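ATP:cob(I)alamin adenosyltransferase, putative (Burkholderia thailandensis, PDB 2ZHZ) probably transfers the adenosyl group of ATP to the cobalt of reduced cobalamin, making adenosylcobalamin and releasing triphosphate, and works as a homotrimer. Local coordinates at residues Q66-D71 with D86-R91; A82-A87 with N145-R150; R130-I135 with Y151-S156. All coordinates share one frame; numbering follows the deposited sequence.

Overall arrangement
After a short two-stranded hairpin (17-19, 25-27), the chain runs through helix 31-50 into helix 56-77. Contact 1 closes a short loop, bringing the start of helix 86-101 back beside helix 56-77. Contact 2 shares Asp86 and Ala87 with it and makes a much longer closure, tying the loop that leads into helix 86-101 to the start of helix 147-169. Contact 3 joins helix 116-141 to helix 147-169; its segments alternate along the chain with those of contact 2, so these two cross, whereas contact 1 closes before contact 3 opens. Tyr151 links contacts 1 and 3. Together the contacts join four helices of the bundle, and all three touch the third subunit.

Contact 1: residues Q66-D71 with D86-R91; sequences QHDLFD and DAHLAR
Asp68 of helix 56-77 sends its carboxylate across to His88 and Arg91, which stand one turn apart on helix 86-101. Its CB already points at the other helix, and CG lies anti to the carbonyl carbon (chi1 -69°), which carries the two oxygens into the groove between the helices. OD1 makes the salt bridge to Arg91 NH2 at 2.7 Å, near the plane of the guanidinium and at its edge. The same oxygen takes a weak hydrogen bond from His88 ND1 (3.4 Å), in the plane of the imidazole, while the carboxylate itself is turned 90° to that ring. Arg91 NH2 also gives Asp68 OD2 a weak hydrogen bond (3.2 Å) within the same salt bridge, and OD2 receives another from a water at 2.7 Å. That water also donates to His88 O and accepts from Arg91 NE at 2.8 Å, so it ties the carboxylate to both the backbone and the side chain of the facing helix. OD2 has a further partner in Tyr151 OH of helix 147-169. An aspartate suits this buried place because its short stem holds both oxygens where several donors converge; the long arginine, bent at chi3, can reach it from the next turn of helix 86-101. The cationic neighbour probably favours the ionised carboxylate. Here a polar, water-bridged link joins consecutive helices of the helix bundle that makes up this PduO-type enzyme.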
# COMPACT_ATOMS: atom_id res chain seq x y z
N GLN B 66 -2.46 -14.39 -8.63
CA GLN B 66 -2.42 -14.49 -7.18
C GLN B 66 -1.70 -15.78 -6.77
O GLN B 66 -0.97 -15.81 -5.77
CB GLN B 66 -3.84 -14.51 -6.58
CG GLN B 66 -4.54 -13.16 -6.61
CD GLN B 66 -5.64 -13.07 -5.56
OE1 GLN B 66 -6.63 -13.79 -5.62
NE2 GLN B 66 -5.45 -12.17 -4.59
N HIS B 67 -1.92 -16.83 -7.55
CA HIS B 67 -1.27 -18.12 -7.29
C HIS B 67 0.22 -17.98 -7.54
O HIS B 67 1.03 -18.50 -6.77
CB HIS B 67 -1.87 -19.19 -8.20
CG HIS B 67 -3.31 -19.50 -7.90
ND1 HIS B 67 -3.70 -20.23 -6.81
CD2 HIS B 67 -4.44 -19.14 -8.55
CE1 HIS B 67 -5.02 -20.32 -6.80
NE2 HIS B 67 -5.49 -19.66 -7.84
N ASP B 68 0.59 -17.27 -8.60
CA ASP B 68 1.99 -17.04 -8.94
C ASP B 68 2.67 -16.29 -7.80
O ASP B 68 3.80 -16.60 -7.40
CB ASP B 68 2.14 -16.18 -10.20
CG ASP B 68 1.71 -16.89 -11.47
OD1 ASP B 68 1.45 -18.11 -11.44
OD2 ASP B 68 1.65 -16.20 -12.51
N LEU B 69 1.99 -15.26 -7.30
CA LEU B 69 2.52 -14.43 -6.23
C LEU B 69 2.67 -15.21 -4.94
O LEU B 69 3.57 -14.96 -4.14
CB LEU B 69 1.63 -13.20 -6.03
CG LEU B 69 1.69 -12.21 -7.20
CD1 LEU B 69 0.80 -11.00 -6.89
CD2 LEU B 69 3.13 -11.76 -7.44
N PHE B 70 1.77 -16.17 -4.72
CA PHE B 70 1.86 -17.00 -3.53
C PHE B 70 3.14 -17.82 -3.63
O PHE B 70 3.87 -17.98 -2.65
CB PHE B 70 0.66 -17.93 -3.42
CG PHE B 70 0.67 -18.78 -2.19
CD1 PHE B 70 0.28 -18.25 -0.96
CD2 PHE B 70 1.13 -20.09 -2.24
CE1 PHE B 70 0.34 -19.02 0.20
CE2 PHE B 70 1.19 -20.87 -1.08
CZ PHE B 70 0.80 -20.33 0.14
N ASP B 71 3.42 -18.35 -4.82
CA ASP B 71 4.62 -19.15 -5.02
C ASP B 71 5.88 -18.30 -4.98
O ASP B 71 6.92 -18.75 -4.48
CB ASP B 71 4.55 -19.90 -6.36
CG ASP B 71 3.52 -21.00 -6.35
OD1 ASP B 71 3.07 -21.41 -5.25
OD2 ASP B 71 3.15 -21.49 -7.44
N ASP B 86 10.56 -20.05 -16.22
CA ASP B 86 10.36 -19.37 -17.50
C ASP B 86 8.90 -19.46 -17.89
O ASP B 86 8.36 -18.56 -18.54
CB ASP B 86 11.21 -20.00 -18.60
CG ASP B 86 12.67 -19.61 -18.52
OD1 ASP B 86 12.99 -18.62 -17.82
OD2 ASP B 86 13.51 -20.28 -19.16
N ALA B 87 8.25 -20.54 -17.48
CA ALA B 87 6.84 -20.74 -17.78
C ALA B 87 6.02 -19.58 -17.23
O ALA B 87 5.10 -19.09 -17.88
CB ALA B 87 6.36 -22.05 -17.17
N HIS B 88 6.35 -19.16 -16.01
CA HIS B 88 5.65 -18.05 -15.36
C HIS B 88 5.87 -16.76 -16.14
O HIS B 88 4.93 -16.01 -16.39
CB HIS B 88 6.14 -17.88 -13.93
CG HIS B 88 5.78 -19.01 -13.02
ND1 HIS B 88 4.52 -19.16 -12.48
CD2 HIS B 88 6.50 -20.06 -12.57
CE1 HIS B 88 4.48 -20.25 -11.74
NE2 HIS B 88 5.67 -20.82 -11.78
N LEU B 89 7.12 -16.50 -16.51
CA LEU B 89 7.46 -15.30 -17.26
C LEU B 89 6.85 -15.32 -18.66
O LEU B 89 6.43 -14.28 -19.18
CB LEU B 89 8.99 -15.18 -17.37
CG LEU B 89 9.76 -15.15 -16.06
CD1 LEU B 89 11.25 -15.04 -16.36
CD2 LEU B 89 9.30 -13.97 -15.21
N ALA B 90 6.80 -16.50 -19.26
CA ALA B 90 6.23 -16.64 -20.60
C ALA B 90 4.75 -16.32 -20.58
O ALA B 90 4.23 -15.66 -21.49
CB ALA B 90 6.45 -18.06 -21.13
N ARG B 91 4.06 -16.77 -19.53
CA ARG B 91 2.63 -16.51 -19.43
C ARG B 91 2.33 -15.02 -19.29
O ARG B 91 1.37 -14.52 -19.86
CB ARG B 91 2.03 -17.28 -18.26
CG ARG B 91 0.52 -17.18 -18.23
CD ARG B 91 -0.11 -18.26 -17.38
NE ARG B 91 0.27 -18.16 -15.98
CZ ARG B 91 -0.32 -18.85 -15.01
NH1 ARG B 91 -1.31 -19.68 -15.30
NH2 ARG B 91 0.08 -18.70 -13.75
O HOH W 1 2.39 -16.63 -15.07

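Contact 2: residues A82-A87 with N145-R150; sequences AAITDA and NAAPRR
Ala147, in the first turn of helix 147-169, turns its methyl toward Ile84 in the loop that leads into helix 86-101. Its CB lies 3.4 Å from Ile84 O and 3.8 Å from Ile84 CG2, so one small side chain meets both the backbone and a branch of its partner. The CB of Ile84 points at the helix, but the longer branch turns off: CG1 is anti to the carbonyl carbon (chi1 -54°) and leads away toward helix 56-77, where the side chain also touches Leu72, leaving CG2 to face the alanine. A beta-branched residue can thus serve two neighbours at once, and alanine lets the loop come close, with Ile84 CA and Ala147 CA 5.9 Å apart.

To one side of this apolar centre, the methyl of Ala82 rests against the amide of Asn145, CB to ND2 3.8 Å. That nitrogen is hydrogen-bonded to Glu75 of helix 56-77, whose other carboxylate oxygen accepts from the backbone N of Ala83 and Ile84, so one glutamate holds both segments. At the other end, Asp86 OD1 and Arg150 NH1 stand 4.4 Å apart, beyond a salt bridge; both atoms bond instead to Ser6 of the third subunit. Thr85 is the N-cap of helix 86-101, its OG1 accepting a weak bond from Ala87 N.

The chemistry is therefore a small apolar contact whose flanking polar groups are satisfied by Glu75 within the chain and by Ser6 of the third subunit, which places it beside the subunit interface.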
# COMPACT_ATOMS: atom_id res chain seq x y z
N ALA B 82 13.21 -22.54 -5.82
CA ALA B 82 12.88 -21.95 -7.11
C ALA B 82 11.48 -22.36 -7.56
O ALA B 82 11.28 -23.45 -8.09
CB ALA B 82 13.90 -22.38 -8.15
N ALA B 83 10.51 -21.48 -7.34
CA ALA B 83 9.13 -21.75 -7.72
C ALA B 83 8.76 -21.02 -9.00
O ALA B 83 7.89 -21.47 -9.75
CB ALA B 83 8.20 -21.35 -6.59
N ILE B 84 9.41 -19.89 -9.25
CA ILE B 84 9.12 -19.10 -10.45
C ILE B 84 10.04 -19.54 -11.58
O ILE B 84 11.26 -19.50 -11.45
CB ILE B 84 9.32 -17.59 -10.18
CG1 ILE B 84 8.48 -17.17 -8.97
CG2 ILE B 84 8.94 -16.78 -11.41
CD1 ILE B 84 7.01 -17.52 -9.09
N THR B 85 9.45 -19.96 -12.69
CA THR B 85 10.20 -20.45 -13.85
C THR B 85 9.93 -19.64 -15.12
O THR B 85 9.17 -18.68 -15.12
CB THR B 85 9.82 -21.90 -14.15
OG1 THR B 85 8.45 -21.96 -14.57
CG2 THR B 85 9.99 -22.77 -12.91
N ASP B 86 10.56 -20.05 -16.22
CA ASP B 86 10.36 -19.37 -17.50
C ASP B 86 8.90 -19.46 -17.89
O ASP B 86 8.36 -18.56 -18.54
CB ASP B 86 11.21 -20.00 -18.60
CG ASP B 86 12.67 -19.61 -18.52
OD1 ASP B 86 12.99 -18.62 -17.82
OD2 ASP B 86 13.51 -20.28 -19.16
N ALA B 87 8.25 -20.54 -17.48
CA ALA B 87 6.84 -20.74 -17.78
C ALA B 87 6.02 -19.58 -17.23
O ALA B 87 5.10 -19.09 -17.88
CB ALA B 87 6.36 -22.05 -17.17
N ASN B 145 17.58 -15.88 -7.16
CA ASN B 145 17.36 -16.19 -8.57
C ASN B 145 16.84 -14.90 -9.20
O ASN B 145 16.28 -14.05 -8.51
CB ASN B 145 16.31 -17.30 -8.74
CG ASN B 145 16.77 -18.63 -8.18
OD1 ASN B 145 17.89 -19.06 -8.43
ND2 ASN B 145 15.90 -19.28 -7.42
N ALA B 146 17.04 -14.75 -10.51
CA ALA B 146 16.59 -13.55 -11.20
C ALA B 146 15.10 -13.59 -11.54
O ALA B 146 14.48 -12.55 -11.75
CB ALA B 146 17.42 -13.36 -12.47
N ALA B 147 14.53 -14.79 -11.60
CA ALA B 147 13.13 -14.97 -11.95
C ALA B 147 12.13 -14.07 -11.18
O ALA B 147 11.28 -13.43 -11.80
CB ALA B 147 12.73 -16.43 -11.80
N PRO B 148 12.22 -14.03 -9.84
CA PRO B 148 11.30 -13.20 -9.06
C PRO B 148 11.28 -11.75 -9.54
O PRO B 148 10.22 -11.16 -9.74
CB PRO B 148 11.85 -13.32 -7.64
CG PRO B 148 12.41 -14.73 -7.63
CD PRO B 148 13.13 -14.79 -8.95
N ARG B 149 12.48 -11.21 -9.73
CA ARG B 149 12.70 -9.85 -10.20
C ARG B 149 12.10 -9.66 -11.60
O ARG B 149 11.39 -8.68 -11.87
CB ARG B 149 14.22 -9.63 -10.24
CG ARG B 149 14.71 -8.27 -10.59
CD ARG B 149 16.22 -8.22 -10.41
NE ARG B 149 16.95 -9.02 -11.40
CZ ARG B 149 17.98 -9.81 -11.11
NH1 ARG B 149 18.41 -9.92 -9.86
NH2 ARG B 149 18.60 -10.48 -12.07
N ARG B 150 12.38 -10.61 -12.48
CA ARG B 150 11.88 -10.54 -13.85
C ARG B 150 10.37 -10.68 -13.89
O ARG B 150 9.71 -10.10 -14.75
CB ARG B 150 12.52 -11.64 -14.70
CG ARG B 150 14.03 -11.57 -14.75
CD ARG B 150 14.60 -12.66 -15.64
NE ARG B 150 14.34 -12.40 -17.06
CZ ARG B 150 14.40 -13.32 -18.01
NH1 ARG B 150 14.69 -14.58 -17.71
NH2 ARG B 150 14.16 -12.99 -19.27

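Contact 3: residues R130-I135 with Y151-S156; sequences RAERSI and YVNRLS. With ATP (adenosine-5'-triphosphate), chain H.
Glu132 of helix 116-141 lays its stem against Val152 of helix 147-169, Glu132 CB to Val152 CG2 3.7 Å, and brings its carboxylate beside Asn153. From there Glu132 OE1 accepts from ATP N6 at 3.0 Å with an N-H...O angle of 147°, and Arg133 NH1 donates to ATP N1 at 2.8 Å, the guanidinium meeting the base with its edge. An acceptor for the amino group and a donor for the ring nitrogen match adenine's own pattern. On the facing helix 147-169, Asn153 lies by the triphosphate and the bound magnesium ion, so one helix faces the base and the other the phosphates.

The next layer sets these groups. Glu132 is extended beyond CG, which is anti to the backbone N (chi1 178°), and it projects its carboxylate between the two helices. A water donates to Glu132 OE1 at 2.7 Å and to Val152 O at 2.8 Å, and accepts from Ser156 OG, tying the carboxylate to the opposite helix. Glu132 OE2 forms a salt bridge with Lys28 of the third subunit, which also bonds to ATP.

Beneath these polar groups, Val152 CG1 meets Ile135 CD1 tip to tip at 4.0 Å. These compact apolar branches fit between helix segments whose axes approach to 9.2 Å and run nearly antiparallel, at 164°. Arg11, Gly13, Thr18 and Gly19 of the third subunit also hydrogen-bond to the nucleotide. An ATP site built between the helix bundle of one subunit and the N-terminal part of another is the hallmark of trimeric PduO-type adenosyltransferases.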
# COMPACT_ATOMS: atom_id res chain seq x y z
N ARG B 130 6.81 -1.44 -6.09
CA ARG B 130 7.41 -1.29 -4.76
C ARG B 130 8.00 -2.65 -4.38
O ARG B 130 9.10 -2.73 -3.83
CB ARG B 130 6.34 -0.84 -3.75
CG ARG B 130 6.77 -0.90 -2.28
CD ARG B 130 6.11 0.21 -1.44
NE ARG B 130 4.64 0.23 -1.45
CZ ARG B 130 3.86 -0.58 -0.73
NH1 ARG B 130 4.38 -1.50 0.06
NH2 ARG B 130 2.54 -0.43 -0.78
N ALA B 131 7.28 -3.73 -4.69
CA ALA B 131 7.77 -5.07 -4.39
C ALA B 131 9.03 -5.36 -5.22
O ALA B 131 9.95 -6.03 -4.75
CB ALA B 131 6.70 -6.12 -4.69
N GLU B 132 9.06 -4.85 -6.44
CA GLU B 132 10.23 -5.06 -7.29
C GLU B 132 11.45 -4.42 -6.64
O GLU B 132 12.53 -5.01 -6.63
CB GLU B 132 10.02 -4.47 -8.69
CG GLU B 132 11.25 -4.63 -9.58
CD GLU B 132 11.04 -4.14 -11.00
OE1 GLU B 132 10.18 -3.26 -11.21
OE2 GLU B 132 11.75 -4.63 -11.91
N ARG B 133 11.29 -3.22 -6.10
CA ARG B 133 12.41 -2.54 -5.45
C ARG B 133 12.93 -3.32 -4.24
O ARG B 133 14.14 -3.44 -4.05
CB ARG B 133 12.03 -1.11 -5.05
CG ARG B 133 11.63 -0.24 -6.24
CD ARG B 133 11.57 1.25 -5.87
NE ARG B 133 10.57 1.55 -4.85
CZ ARG B 133 9.27 1.71 -5.08
NH1 ARG B 133 8.78 1.59 -6.30
NH2 ARG B 133 8.46 2.01 -4.07
N SER B 134 12.02 -3.86 -3.43
CA SER B 134 12.45 -4.62 -2.26
C SER B 134 13.06 -5.97 -2.64
O SER B 134 13.92 -6.49 -1.93
CB SER B 134 11.28 -4.80 -1.27
OG SER B 134 10.16 -5.41 -1.87
N ILE B 135 12.62 -6.54 -3.76
CA ILE B 135 13.17 -7.80 -4.23
C ILE B 135 14.58 -7.54 -4.77
O ILE B 135 15.49 -8.34 -4.56
CB ILE B 135 12.27 -8.42 -5.33
CG1 ILE B 135 10.99 -8.96 -4.69
CG2 ILE B 135 13.03 -9.52 -6.08
CD1 ILE B 135 9.93 -9.38 -5.70
N TYR B 151 9.82 -11.45 -12.95
CA TYR B 151 8.38 -11.66 -12.89
C TYR B 151 7.63 -10.38 -12.53
O TYR B 151 6.70 -9.99 -13.23
CB TYR B 151 8.04 -12.75 -11.88
CG TYR B 151 6.56 -13.06 -11.83
CD1 TYR B 151 6.01 -14.09 -12.60
CD2 TYR B 151 5.69 -12.29 -11.05
CE1 TYR B 151 4.64 -14.34 -12.60
CE2 TYR B 151 4.33 -12.53 -11.03
CZ TYR B 151 3.81 -13.55 -11.81
OH TYR B 151 2.45 -13.75 -11.83
N VAL B 152 8.02 -9.73 -11.44
CA VAL B 152 7.33 -8.50 -11.04
C VAL B 152 7.59 -7.37 -12.02
O VAL B 152 6.78 -6.44 -12.14
CB VAL B 152 7.72 -8.07 -9.60
CG1 VAL B 152 7.15 -9.05 -8.59
CG2 VAL B 152 9.23 -7.98 -9.47
N ASN B 153 8.70 -7.44 -12.74
CA ASN B 153 9.03 -6.42 -13.73
C ASN B 153 7.92 -6.46 -14.80
O ASN B 153 7.36 -5.43 -15.19
CB ASN B 153 10.39 -6.72 -14.38
CG ASN B 153 10.91 -5.55 -15.20
OD1 ASN B 153 11.77 -5.72 -16.08
ND2 ASN B 153 10.41 -4.37 -14.92
N ARG B 154 7.61 -7.67 -15.24
CA ARG B 154 6.57 -7.87 -16.25
C ARG B 154 5.18 -7.61 -15.70
O ARG B 154 4.33 -7.07 -16.39
CB ARG B 154 6.66 -9.30 -16.80
CG ARG B 154 7.87 -9.51 -17.69
CD ARG B 154 8.12 -10.98 -18.02
NE ARG B 154 9.24 -11.08 -18.94
CZ ARG B 154 10.48 -10.69 -18.65
NH1 ARG B 154 10.76 -10.18 -17.46
NH2 ARG B 154 11.43 -10.77 -19.57
N LEU B 155 4.94 -8.00 -14.45
CA LEU B 155 3.63 -7.81 -13.85
C LEU B 155 3.18 -6.35 -13.77
O LEU B 155 2.01 -6.05 -14.01
CB LEU B 155 3.57 -8.45 -12.46
CG LEU B 155 2.21 -8.36 -11.75
CD1 LEU B 155 1.11 -8.92 -12.64
CD2 LEU B 155 2.27 -9.12 -10.43
N SER B 156 4.09 -5.43 -13.42
CA SER B 156 3.68 -4.03 -13.33
C SER B 156 3.28 -3.54 -14.72
O SER B 156 2.36 -2.74 -14.87
CB SER B 156 4.79 -3.15 -12.74
OG SER B 156 5.92 -3.05 -13.57
PG ATP H . 11.49 -2.54 -18.49
O1G ATP H . 12.33 -3.66 -17.96
O2G ATP H . 11.39 -2.54 -19.99
O3G ATP H . 10.11 -2.55 -17.88
PB ATP H . 12.47 -0.61 -16.60
O1B ATP H . 11.98 -1.62 -15.60
O2B ATP H . 13.90 -0.16 -16.50
O3B ATP H . 12.19 -1.13 -18.11
PA ATP H . 9.91 0.79 -16.63
O1A ATP H . 9.30 -0.30 -15.81
O2A ATP H . 9.51 0.93 -18.08
O3A ATP H . 11.54 0.73 -16.55
O5' ATP H . 9.60 2.17 -15.87
C5' ATP H . 9.77 3.42 -16.52
C4' ATP H . 10.45 4.42 -15.59
O4' ATP H . 10.07 4.24 -14.21
C3' ATP H . 11.97 4.35 -15.68
O3' ATP H . 12.49 5.54 -16.28
C2' ATP H . 12.45 4.13 -14.24
O2' ATP H . 13.29 5.22 -13.85
C1' ATP H . 11.21 4.05 -13.36
N9 ATP H . 11.09 2.72 -12.67
C8 ATP H . 11.41 1.50 -13.18
N7 ATP H . 11.16 0.50 -12.30
C5 ATP H . 10.67 1.07 -11.19
C6 ATP H . 10.20 0.60 -9.85
N6 ATP H . 10.20 -0.72 -9.54
N1 ATP H . 9.75 1.54 -8.95
C2 ATP H . 9.74 2.88 -9.24
N3 ATP H . 10.16 3.38 -10.44
C4 ATP H . 10.63 2.54 -11.43
O HOH W 2 7.57 -3.92 -11.20